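Local coordinates for hypothetical protein (Bacteroides eggerthii, PDB 4JGL), which is of unknown function but adopts a streptavidin-like fold with two extra alpha helices and holds calcium in the crystal, at residues Gly36-Met41 against Tyr137-Ala142; Leu56-His59 against Ala64-Ile67; Asp77-Thr82 against Ser123-Thr128; Val90-Gly93 against Leu97-Thr100; Asp150-Glu153 against Glu159-Asn162. One frame throughout, in Å; residues are numbered along the deposited sequence.

Interaction 1. Residues Gly36-Met41 against Tyr137-Ala142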
# COMPACT_ATOMS: atom_id res chain seq x y z
N GLY A 36 4.24 20.31 1.19
CA GLY A 36 5.43 20.70 1.89
C GLY A 36 6.27 19.46 2.05
O GLY A 36 6.32 18.60 1.16
N ASP A 37 6.93 19.38 3.19
CA ASP A 37 7.79 18.28 3.51
C ASP A 37 6.92 17.16 4.08
O ASP A 37 6.40 17.26 5.20
CB ASP A 37 8.85 18.71 4.52
CG ASP A 37 9.81 17.60 4.88
OD1 ASP A 37 9.67 16.47 4.35
OD2 ASP A 37 10.73 17.85 5.68
N PHE A 38 6.77 16.10 3.30
CA PHE A 38 5.94 14.96 3.67
C PHE A 38 6.65 13.99 4.61
O PHE A 38 6.02 13.04 5.07
CB PHE A 38 5.45 14.23 2.41
CG PHE A 38 4.34 14.94 1.68
CD1 PHE A 38 4.61 15.88 0.70
CD2 PHE A 38 3.03 14.64 1.95
CE1 PHE A 38 3.57 16.51 0.04
CE2 PHE A 38 2.01 15.25 1.29
CZ PHE A 38 2.27 16.17 0.34
N THR A 39 7.92 14.22 4.92
CA THR A 39 8.70 13.23 5.70
C THR A 39 8.66 13.47 7.22
O THR A 39 9.31 12.76 8.00
CB THR A 39 10.19 13.21 5.27
OG1 THR A 39 10.78 14.48 5.54
CG2 THR A 39 10.33 12.89 3.78
N THR A 40 7.89 14.47 7.64
CA THR A 40 7.77 14.80 9.06
C THR A 40 6.70 13.93 9.71
O THR A 40 6.43 14.06 10.92
CB THR A 40 7.41 16.29 9.25
OG1 THR A 40 6.25 16.59 8.47
CG2 THR A 40 8.53 17.19 8.77
N MSE A 41 6.08 13.05 8.91
CA MSE A 41 4.99 12.16 9.29
C MSE A 41 5.41 10.71 9.07
O MSE A 41 6.10 10.42 8.09
CB MSE A 41 3.76 12.44 8.40
CG MSE A 41 2.73 13.44 8.97
SE MSE A 41 3.26 15.33 8.91
CE MSE A 41 3.51 15.54 6.97
N TYR A 137 -1.86 10.16 1.65
CA TYR A 137 -1.28 10.57 0.39
C TYR A 137 -0.48 9.43 -0.21
O TYR A 137 -0.05 8.52 0.49
CB TYR A 137 -0.35 11.77 0.60
CG TYR A 137 -1.08 13.05 0.95
CD1 TYR A 137 -1.69 13.23 2.19
CD2 TYR A 137 -1.15 14.10 0.05
CE1 TYR A 137 -2.32 14.42 2.52
CE2 TYR A 137 -1.78 15.29 0.38
CZ TYR A 137 -2.35 15.44 1.62
OH TYR A 137 -2.98 16.64 1.89
N LEU A 138 -0.28 9.51 -1.53
CA LEU A 138 0.69 8.65 -2.22
C LEU A 138 1.78 9.58 -2.72
O LEU A 138 1.56 10.41 -3.60
CB LEU A 138 0.05 7.91 -3.41
CG LEU A 138 -1.08 6.95 -3.11
CD1 LEU A 138 -1.58 6.29 -4.38
CD2 LEU A 138 -0.68 5.91 -2.13
N CYS A 139 2.99 9.43 -2.19
CA CYS A 139 4.17 10.17 -2.59
C CYS A 139 5.12 9.21 -3.27
O CYS A 139 5.60 8.26 -2.64
CB CYS A 139 4.83 10.82 -1.38
SG CYS A 139 3.75 11.92 -0.44
N GLY A 140 5.38 9.41 -4.56
CA GLY A 140 6.26 8.48 -5.26
C GLY A 140 7.61 8.37 -4.58
O GLY A 140 8.20 9.37 -4.19
N ASP A 141 8.11 7.15 -4.44
CA ASP A 141 9.30 6.91 -3.64
C ASP A 141 9.98 5.64 -4.08
O ASP A 141 9.34 4.60 -4.14
CB ASP A 141 8.93 6.83 -2.16
CG ASP A 141 10.13 6.87 -1.27
OD1 ASP A 141 10.75 7.95 -1.11
OD2 ASP A 141 10.48 5.82 -0.72
N ALA A 142 11.27 5.73 -4.37
CA ALA A 142 12.04 4.56 -4.75
C ALA A 142 12.24 3.60 -3.59
O ALA A 142 12.12 2.39 -3.77
CB ALA A 142 13.39 4.99 -5.36

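Interaction 2. Residues Leu56-His59 against Ala64-Ile67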
# COMPACT_ATOMS: atom_id res chain seq x y z
N LEU A 56 -1.14 -2.49 -3.11
CA LEU A 56 -0.81 -2.99 -1.79
C LEU A 56 -0.50 -1.84 -0.85
O LEU A 56 0.15 -0.89 -1.23
CB LEU A 56 0.37 -3.96 -1.85
CG LEU A 56 0.05 -5.37 -2.35
CD1 LEU A 56 -0.47 -5.33 -3.78
CD2 LEU A 56 1.28 -6.27 -2.21
N LYS A 57 -0.98 -1.96 0.39
CA LYS A 57 -0.71 -0.97 1.42
C LYS A 57 -0.15 -1.68 2.64
O LYS A 57 -0.80 -2.58 3.18
CB LYS A 57 -1.99 -0.21 1.78
CG LYS A 57 -1.77 0.79 2.90
CD LYS A 57 -2.97 1.72 3.04
CE LYS A 57 -2.71 2.81 4.08
NZ LYS A 57 -2.77 2.24 5.45
N MSE A 58 1.04 -1.27 3.07
CA MSE A 58 1.76 -1.91 4.16
C MSE A 58 1.93 -0.99 5.34
O MSE A 58 2.31 0.17 5.19
CB MSE A 58 3.12 -2.34 3.65
CG MSE A 58 4.01 -3.01 4.68
SE MSE A 58 5.45 -4.00 3.93
CE MSE A 58 6.21 -2.63 3.95
N HIS A 59 1.68 -1.55 6.52
CA HIS A 59 1.85 -0.88 7.80
C HIS A 59 2.80 -1.69 8.66
O HIS A 59 2.68 -2.91 8.77
CB HIS A 59 0.49 -0.77 8.49
CG HIS A 59 0.51 -0.07 9.81
ND1 HIS A 59 0.76 1.26 9.93
CD2 HIS A 59 0.27 -0.53 11.06
CE1 HIS A 59 0.71 1.60 11.21
NE2 HIS A 59 0.41 0.53 11.92
N ALA A 64 6.84 -6.11 12.39
CA ALA A 64 5.86 -6.97 11.76
C ALA A 64 5.18 -6.13 10.69
O ALA A 64 4.98 -4.92 10.87
CB ALA A 64 4.85 -7.46 12.76
N TYR A 65 4.81 -6.77 9.59
CA TYR A 65 4.16 -6.05 8.50
C TYR A 65 2.73 -6.53 8.31
O TYR A 65 2.45 -7.74 8.36
CB TYR A 65 4.88 -6.23 7.19
CG TYR A 65 6.29 -5.72 7.16
CD1 TYR A 65 6.65 -4.55 7.77
CD2 TYR A 65 7.26 -6.41 6.45
CE1 TYR A 65 7.98 -4.08 7.75
CE2 TYR A 65 8.57 -5.94 6.39
CZ TYR A 65 8.91 -4.78 7.06
OH TYR A 65 10.20 -4.29 7.03
N GLY A 66 1.84 -5.58 8.10
CA GLY A 66 0.46 -5.85 7.76
C GLY A 66 0.20 -5.26 6.39
O GLY A 66 0.35 -4.06 6.19
N ILE A 67 -0.13 -6.11 5.44
CA ILE A 67 -0.27 -5.71 4.06
C ILE A 67 -1.67 -5.98 3.54
O ILE A 67 -2.12 -7.13 3.46
CB ILE A 67 0.77 -6.39 3.16
CG1 ILE A 67 2.17 -6.22 3.75
CG2 ILE A 67 0.68 -5.80 1.74
CD1 ILE A 67 3.23 -6.95 3.01

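Interaction 3. Residues Asp77-Thr82 against Ser123-Thr128. With CA (calcium ion), chain D.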
# COMPACT_ATOMS: atom_id res chain seq x y z
N ASP A 77 -8.39 9.61 -14.14
CA ASP A 77 -7.12 9.72 -13.43
C ASP A 77 -7.15 9.14 -12.02
O ASP A 77 -6.11 9.10 -11.35
CB ASP A 77 -6.74 11.19 -13.28
CG ASP A 77 -6.29 11.83 -14.56
OD1 ASP A 77 -5.55 11.20 -15.35
OD2 ASP A 77 -6.65 13.02 -14.71
N ASN A 78 -8.32 8.73 -11.54
CA ASN A 78 -8.47 8.27 -10.17
C ASN A 78 -8.23 6.78 -10.03
O ASN A 78 -8.67 5.99 -10.85
CB ASN A 78 -9.84 8.61 -9.66
CG ASN A 78 -10.14 10.08 -9.68
OD1 ASN A 78 -9.25 10.91 -9.84
ND2 ASN A 78 -11.41 10.40 -9.53
N ILE A 79 -7.55 6.40 -8.94
CA ILE A 79 -7.31 5.02 -8.61
C ILE A 79 -8.37 4.59 -7.60
O ILE A 79 -8.36 5.06 -6.46
CB ILE A 79 -5.92 4.80 -8.01
CG1 ILE A 79 -4.82 5.36 -8.90
CG2 ILE A 79 -5.66 3.32 -7.74
CD1 ILE A 79 -3.44 5.38 -8.20
N GLN A 80 -9.26 3.68 -7.99
CA GLN A 80 -10.30 3.17 -7.12
C GLN A 80 -9.91 1.80 -6.58
O GLN A 80 -9.84 0.83 -7.36
CB GLN A 80 -11.62 3.02 -7.88
CG GLN A 80 -12.24 4.30 -8.31
CD GLN A 80 -13.57 4.06 -9.04
OE1 GLN A 80 -13.78 3.03 -9.67
NE2 GLN A 80 -14.46 5.02 -8.94
N CYS A 81 -9.81 1.69 -5.27
CA CYS A 81 -9.24 0.54 -4.58
C CYS A 81 -10.28 -0.15 -3.71
O CYS A 81 -10.90 0.47 -2.85
CB CYS A 81 -8.05 0.94 -3.68
SG CYS A 81 -6.73 1.76 -4.50
N THR A 82 -10.49 -1.44 -3.95
CA THR A 82 -11.47 -2.26 -3.24
C THR A 82 -10.75 -3.32 -2.39
O THR A 82 -9.86 -4.00 -2.87
CB THR A 82 -12.39 -2.98 -4.23
OG1 THR A 82 -13.05 -2.00 -5.06
CG2 THR A 82 -13.43 -3.85 -3.52
N SER A 123 3.71 15.14 -4.10
CA SER A 123 2.78 14.05 -3.92
C SER A 123 2.20 13.70 -5.28
O SER A 123 2.06 14.56 -6.17
CB SER A 123 1.67 14.43 -2.96
OG SER A 123 0.89 15.49 -3.49
N ALA A 124 1.84 12.44 -5.44
CA ALA A 124 1.21 11.93 -6.66
C ALA A 124 -0.32 11.88 -6.54
O ALA A 124 -1.03 12.24 -7.49
CB ALA A 124 1.76 10.55 -6.98
N TYR A 125 -0.81 11.48 -5.37
CA TYR A 125 -2.26 11.35 -5.14
C TYR A 125 -2.58 11.67 -3.69
O TYR A 125 -1.70 11.63 -2.82
CB TYR A 125 -2.78 9.93 -5.44
CG TYR A 125 -2.54 9.43 -6.82
CD1 TYR A 125 -1.35 8.85 -7.18
CD2 TYR A 125 -3.52 9.54 -7.79
CE1 TYR A 125 -1.13 8.39 -8.49
CE2 TYR A 125 -3.32 9.12 -9.08
CZ TYR A 125 -2.12 8.55 -9.43
OH TYR A 125 -1.90 8.12 -10.72
N VAL A 126 -3.86 11.93 -3.44
CA VAL A 126 -4.41 12.02 -2.09
C VAL A 126 -5.75 11.28 -2.08
O VAL A 126 -6.46 11.25 -3.09
CB VAL A 126 -4.58 13.51 -1.66
CG1 VAL A 126 -5.57 14.26 -2.56
CG2 VAL A 126 -4.94 13.61 -0.16
N ALA A 127 -6.08 10.69 -0.94
CA ALA A 127 -7.35 10.02 -0.75
C ALA A 127 -8.48 11.04 -0.78
O ALA A 127 -8.31 12.17 -0.35
CB ALA A 127 -7.37 9.26 0.55
N THR A 128 -9.65 10.59 -1.23
CA THR A 128 -10.85 11.45 -1.21
C THR A 128 -11.54 11.49 0.15
O THR A 128 -12.27 12.46 0.41
CB THR A 128 -11.87 10.99 -2.25
OG1 THR A 128 -12.26 9.67 -1.95
CG2 THR A 128 -11.31 11.06 -3.66
CA CA D . 1.09 16.06 -7.68
O HOH W 1 -3.63 9.14 -12.44
O HOH W 2 -0.34 14.70 -8.97
O HOH W 3 1.55 17.43 -9.58
O HOH W 4 2.98 15.09 -8.77

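Interaction 4. Residues Val90-Gly93 against Leu97-Thr100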
# COMPACT_ATOMS: atom_id res chain seq x y z
N VAL A 90 5.03 -11.76 10.55
CA VAL A 90 5.47 -11.55 11.92
C VAL A 90 6.81 -12.24 12.14
O VAL A 90 6.87 -13.45 12.08
CB VAL A 90 4.43 -12.08 12.94
CG1 VAL A 90 4.91 -11.84 14.35
CG2 VAL A 90 3.08 -11.41 12.73
N PRO A 91 7.87 -11.47 12.43
CA PRO A 91 9.15 -12.09 12.73
C PRO A 91 9.14 -12.85 14.05
O PRO A 91 8.53 -12.41 15.03
CB PRO A 91 10.11 -10.90 12.79
CG PRO A 91 9.48 -9.84 12.02
CD PRO A 91 7.99 -10.02 12.20
N ARG A 92 9.83 -13.99 14.05
CA ARG A 92 10.02 -14.78 15.25
C ARG A 92 11.49 -15.17 15.38
O ARG A 92 12.30 -14.97 14.47
CB ARG A 92 9.14 -16.02 15.20
CG ARG A 92 7.67 -15.72 15.27
CD ARG A 92 7.27 -15.15 16.61
NE ARG A 92 5.84 -14.92 16.72
CZ ARG A 92 5.28 -13.94 17.42
NH1 ARG A 92 6.02 -13.06 18.09
NH2 ARG A 92 3.96 -13.82 17.45
N GLY A 93 11.83 -15.73 16.53
CA GLY A 93 13.22 -16.10 16.82
C GLY A 93 13.88 -16.91 15.73
O GLY A 93 13.24 -17.71 15.05
N LEU A 97 9.76 -16.27 9.91
CA LEU A 97 8.59 -15.40 9.69
C LEU A 97 7.32 -16.21 9.76
O LEU A 97 7.24 -17.29 9.19
CB LEU A 97 8.63 -14.75 8.33
CG LEU A 97 9.82 -13.86 8.01
CD1 LEU A 97 9.70 -13.43 6.56
CD2 LEU A 97 9.90 -12.71 8.98
N GLU A 98 6.32 -15.70 10.47
CA GLU A 98 4.99 -16.24 10.43
C GLU A 98 4.17 -15.43 9.42
O GLU A 98 4.00 -14.22 9.59
CB GLU A 98 4.32 -16.18 11.80
CG GLU A 98 5.02 -16.97 12.87
CD GLU A 98 4.36 -16.86 14.23
OE1 GLU A 98 3.45 -16.04 14.43
OE2 GLU A 98 4.80 -17.57 15.13
N ILE A 99 3.62 -16.10 8.43
CA ILE A 99 2.84 -15.45 7.38
C ILE A 99 1.43 -16.02 7.41
O ILE A 99 1.23 -17.23 7.30
CB ILE A 99 3.47 -15.59 5.99
CG1 ILE A 99 4.86 -14.94 5.97
CG2 ILE A 99 2.60 -14.94 4.95
CD1 ILE A 99 5.62 -15.06 4.66
N THR A 100 0.45 -15.13 7.59
CA THR A 100 -0.95 -15.53 7.64
C THR A 100 -1.76 -14.61 6.75
O THR A 100 -1.38 -13.45 6.53
CB THR A 100 -1.50 -15.54 9.06
OG1 THR A 100 -1.40 -14.23 9.62
CG2 THR A 100 -0.79 -16.54 9.93

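Interaction 5. Residues Asp150-Glu153 against Glu159-Asn162. With EDO (1,2-ethanediol), chain E.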
# COMPACT_ATOMS: atom_id res chain seq x y z
N ASP A 150 12.05 -6.27 -2.17
CA ASP A 150 12.89 -7.12 -1.32
C ASP A 150 12.05 -8.14 -0.56
O ASP A 150 12.42 -9.31 -0.45
CB ASP A 150 13.67 -6.27 -0.33
CG ASP A 150 14.49 -7.07 0.61
OD1 ASP A 150 15.55 -7.55 0.16
OD2 ASP A 150 14.09 -7.22 1.79
N LEU A 151 10.91 -7.71 -0.02
CA LEU A 151 10.02 -8.59 0.69
C LEU A 151 9.49 -9.70 -0.24
O LEU A 151 9.49 -10.88 0.13
CB LEU A 151 8.94 -7.74 1.35
CG LEU A 151 7.91 -8.43 2.21
CD1 LEU A 151 8.56 -8.98 3.46
CD2 LEU A 151 6.76 -7.45 2.52
N PHE A 152 9.06 -9.35 -1.45
CA PHE A 152 8.54 -10.37 -2.39
C PHE A 152 9.53 -11.46 -2.65
O PHE A 152 9.15 -12.62 -2.81
CB PHE A 152 8.25 -9.84 -3.78
CG PHE A 152 7.18 -8.83 -3.85
CD1 PHE A 152 6.06 -8.90 -3.05
CD2 PHE A 152 7.28 -7.82 -4.78
CE1 PHE A 152 5.07 -7.95 -3.15
CE2 PHE A 152 6.31 -6.88 -4.89
CZ PHE A 152 5.19 -6.94 -4.08
N GLU A 153 10.80 -11.09 -2.76
CA GLU A 153 11.83 -12.02 -3.21
C GLU A 153 12.63 -12.64 -2.07
O GLU A 153 13.53 -13.45 -2.31
CB GLU A 153 12.71 -11.35 -4.28
CG GLU A 153 11.95 -10.66 -5.44
CD GLU A 153 11.00 -11.54 -6.26
OE1 GLU A 153 11.32 -12.72 -6.49
OE2 GLU A 153 9.97 -10.99 -6.74
N GLU A 159 5.03 -17.71 0.64
CA GLU A 159 3.59 -17.71 0.87
C GLU A 159 2.97 -16.38 0.44
O GLU A 159 1.86 -16.32 -0.09
CB GLU A 159 3.35 -17.96 2.36
CG GLU A 159 1.95 -18.27 2.74
CD GLU A 159 1.82 -18.80 4.18
OE1 GLU A 159 2.84 -19.05 4.87
OE2 GLU A 159 0.67 -18.97 4.61
N PHE A 160 3.70 -15.28 0.70
CA PHE A 160 3.25 -13.95 0.28
C PHE A 160 3.38 -13.73 -1.22
O PHE A 160 2.44 -13.28 -1.85
CB PHE A 160 4.02 -12.90 1.09
CG PHE A 160 3.79 -11.46 0.66
CD1 PHE A 160 2.51 -10.93 0.52
CD2 PHE A 160 4.86 -10.64 0.45
CE1 PHE A 160 2.33 -9.60 0.19
CE2 PHE A 160 4.67 -9.32 0.12
CZ PHE A 160 3.41 -8.81 -0.04
N LYS A 161 4.54 -14.04 -1.76
CA LYS A 161 4.79 -13.90 -3.19
C LYS A 161 3.77 -14.70 -3.99
O LYS A 161 3.19 -14.20 -4.95
CB LYS A 161 6.21 -14.36 -3.53
CG LYS A 161 6.59 -14.16 -5.01
CD LYS A 161 8.02 -14.62 -5.29
CE LYS A 161 8.48 -14.28 -6.72
NZ LYS A 161 7.48 -14.63 -7.72
N ASN A 162 3.51 -15.93 -3.55
CA ASN A 162 2.58 -16.80 -4.27
C ASN A 162 1.16 -16.30 -4.20
O ASN A 162 0.42 -16.36 -5.17
CB ASN A 162 2.64 -18.24 -3.74
CG ASN A 162 3.96 -18.94 -4.02
OD1 ASN A 162 4.74 -18.50 -4.87
ND2 ASN A 162 4.24 -20.02 -3.30
C1 EDO E . 5.44 -9.60 -7.39
O1 EDO E . 6.42 -9.05 -8.28
C2 EDO E . 6.03 -10.87 -6.80
O2 EDO E . 6.28 -11.80 -7.86

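Interaction 1. Residues Gly36-Met41 against Tyr137-Ala142
The ring of F38 carries the sulfur of C139 over one face and turns its CE2 edge to a face of Y137. This T-shaped (edge-to-face) pair, with a Cys sulfur-aromatic contact beside it, fastens the irregular loop between strands 22-29 and 44-49 to strand 135-140 of the streptavidin-like sheet. The centroids of the F38 and Y137 rings are 5.2 Å apart with planes at 61°, and F38 CE2 comes within 3.6 Å of Y137 CD2, near the rim of the tyrosine ring. SG of C139 stands 4.0 Å from the F38 centroid, slightly off the normal. Two residues apart on the strand, Y137 and C139 both turn toward the loop; F38, its CG anti to the carbonyl carbon (chi1 -76°), meets the pair of them at once. An alanine here would keep neither contact and is likely to open a gap between C139 and Y137, with the loop held less firmly on the strand. F38 also packs on F34, C120, N122 and S123, close to the calcium-binding loop, while the hydroxyl of Y137 is engaged by A31 and F34. Just past G36 the loop makes an Asx turn: OD1 of D37 accepts from T39 N at 2.9 Å, above the carboxylate plane, and from T39 OG1 at 2.6 Å on its syn side.

Interaction 2. Residues Leu56-His59 against Ala64-Ile67
H59 and G66 form an antiparallel hydrogen-bonded pair and M58 and I67 the non-hydrogen-bonded pair next to it, in two strand segments whose axes come within 4.6 Å and run at 151° to each other. The two bonds of the first pair, H59 N to G66 O and G66 N to H59 O, are both 2.9 Å long and nearly straight. Between the bonded sites the carbonyls also collect CA-H...O contacts, such as M58 CA to G66 O at 3.3 Å. On the buried face, selenomethionine M58 does most of the work. Its chain runs out extended and then bends at chi3 (87°), with SE over the face of Y65, its diagonal neighbour. SE is 4.0 Å from the Y65 ring centroid and 22° off the normal, a Met-aromatic contact displaced toward the CG side of the ring. Alongside, M58 and I67 point the same way, and SE touches I67 CD1 at 3.8 Å. I67 uses its other branch on L56, CG2 meeting CD2 at 4.0 Å. K57 and H59 turn to the reverse face, where both reach D44, K57 through a salt bridge and H59 through ND1; K57 also makes a cation-pi contact with Y136. This is the hairpin of strands 54-61 and 64-75. Its apolar face lies under helices 142-153 and 158-165, with F148 above L56 and M58, while strand 44-49 flanks it through Y45 and Y47, and strand 78-92 through V87 and I89.

Interaction 3. Residues Asp77-Thr82 against Ser123-Thr128
A CH-pi contact between I79 and Y125 reaches from strand 78-92 to strand 125-127, bridging over strand 112-116, which lies between them in the curled antiparallel sheet. The CD1 methyl of I79 sits over one face of the Y125 ring, 3.8 Å from its centroid and 16° off the normal, closest to CZ at 3.6 Å. I79 crosses the tyrosine at about a right angle, tip of the isoleucine onto the flat of the ring. At the ring's edge, near its plane, the carbonyl oxygen of D77 faces Y125 CE2 at 3.6 Å. The same oxygen is tied to the phenol by one water, which donates to D77 O at 2.7 Å and lies 2.6 Å from Y125 OH. A leucine in place of Y125 would have neither ring nor hydroxyl, and would probably leave the CD1 methyl without its aromatic cover and the bridging water without one partner. Y125 is itself the second residue of a classic beta bulge, in which A124 and Y125 both face L138. Just before the bulge, S123 O binds the calcium ion at 2.3 Å, alongside T117 and C120; a water in the calcium shell donates to A124 O at 3.0 Å, so the metal's first shell touches the bulge as well. Around this bridge, I79 rests on Y72 and M74 of strand 64-75 and is backbone-bonded to F114, while Y125 packs on L138 of strand 135-140.

Interaction 4. Residues Val90-Gly93 against Leu97-Thr100
V90 and E98 face each other as an antiparallel hydrogen-bonded pair, P91 and L97 as the non-hydrogen-bonded pair beyond it, with the two strand axes 4.6 Å apart at closest and their directions at 151°. Both bonds belong to V90 and E98: V90 N to E98 O and E98 N to V90 O, each 2.8 Å, the latter almost perfectly straight. P91 sits at a position where the backbone N points away from this partner strand, so a ring nitrogen without a hydrogen costs the pairing nothing. L97 turns its CD2 methyl toward it, 3.9 Å from P91 CA and 4.2 Å from the ring carbon CG. The contact is the outer end of the beta hairpin of strands 78-92 and 96-103, at the surface, its centre about 20 Å from the centre of the chain. On the face that carries V90 and E98 the side chains are layered. R92 bends at chi2 (-66°), which brings its guanidinium group back along its own strand until V90 CG1 lies over the middle of one face, 3.7 Å above the plane. At the guanidinium edge comes the carboxylate of E98, whose chain runs extended beyond CG. The salt bridge uses R92 NE and E98 OE2, 3.3 Å apart, and as a hydrogen bond it is weak. The two planes stand 76° apart, so the carboxylate does not lie flat against the guanidinium for a paired, two-pronged grip. The aliphatic part of R92 adds to the contact, CG lying 3.4 Å from the same OE2. On the other face L97 leans on I89, R156 and C157.

Interaction 5. Residues Asp150-Glu153 against Glu159-Asn162
The two helices that this protein adds to the streptavidin-like fold, 142-153 and 158-165, meet here through L151 and F152 on one and F160 and K161 on the other. F160 uses its CE2 corner for both apolar partners: L151 CD2 is 3.7 Å from it and F152 CD1 3.5 Å. The F152 and F160 rings are neither stacked nor perpendicular, their planes at 37° and their centroids 5.5 Å apart, with F160 CE2 arriving at the edge of F152. F160, its CG anti to the backbone N (chi1 173°), projects toward the first helix, and L151 crosses it at about a right angle. Both also look down onto the sheet, L151 reaching M58, Y65 and I89 and F160 reaching L56 and V87, which makes the helical pair a lid over strands 54-61, 64-75 and 78-92. Toward the surface, K161 lays its aliphatic chain along the end of the first helix, CD 3.4 Å from F152 O. E153, next to F152 at that same helix end, meets the lysine chain too, OE1 3.2 Å from K161 CE; its charge stays 4.5 Å from K161 NZ, beyond a salt bridge, and the ammonium instead pairs with D165. An ethanediol, probably from the crystallisation liquor, sits with C1 over a face of F152 and takes a hydrogen bond on O2 from K161 NZ at 3.1 Å.

In the fold
Interactions 1 to 4 all reach the same curled antiparallel sheet, and interaction 5 joins the two helices laid on it. Along the chain, interactions 2, 3 and 4 fall between the two segments of interaction 1, and interaction 5 follows them all. Interactions 1 and 3, centres about 15 Å apart, are tied by backbone bonds between L138 and the A124-Y125 bulge and gather near the calcium. Interactions 2 and 5, centres about 12 Å apart, share one core, where I67 CD1 touches F160 CZ and L151 CD2. Interactions 3 and 4 both use strand 78-92, yet their centres are about 31 Å apart: the calcium end and the helix-covered end are thus spanned by one long strand.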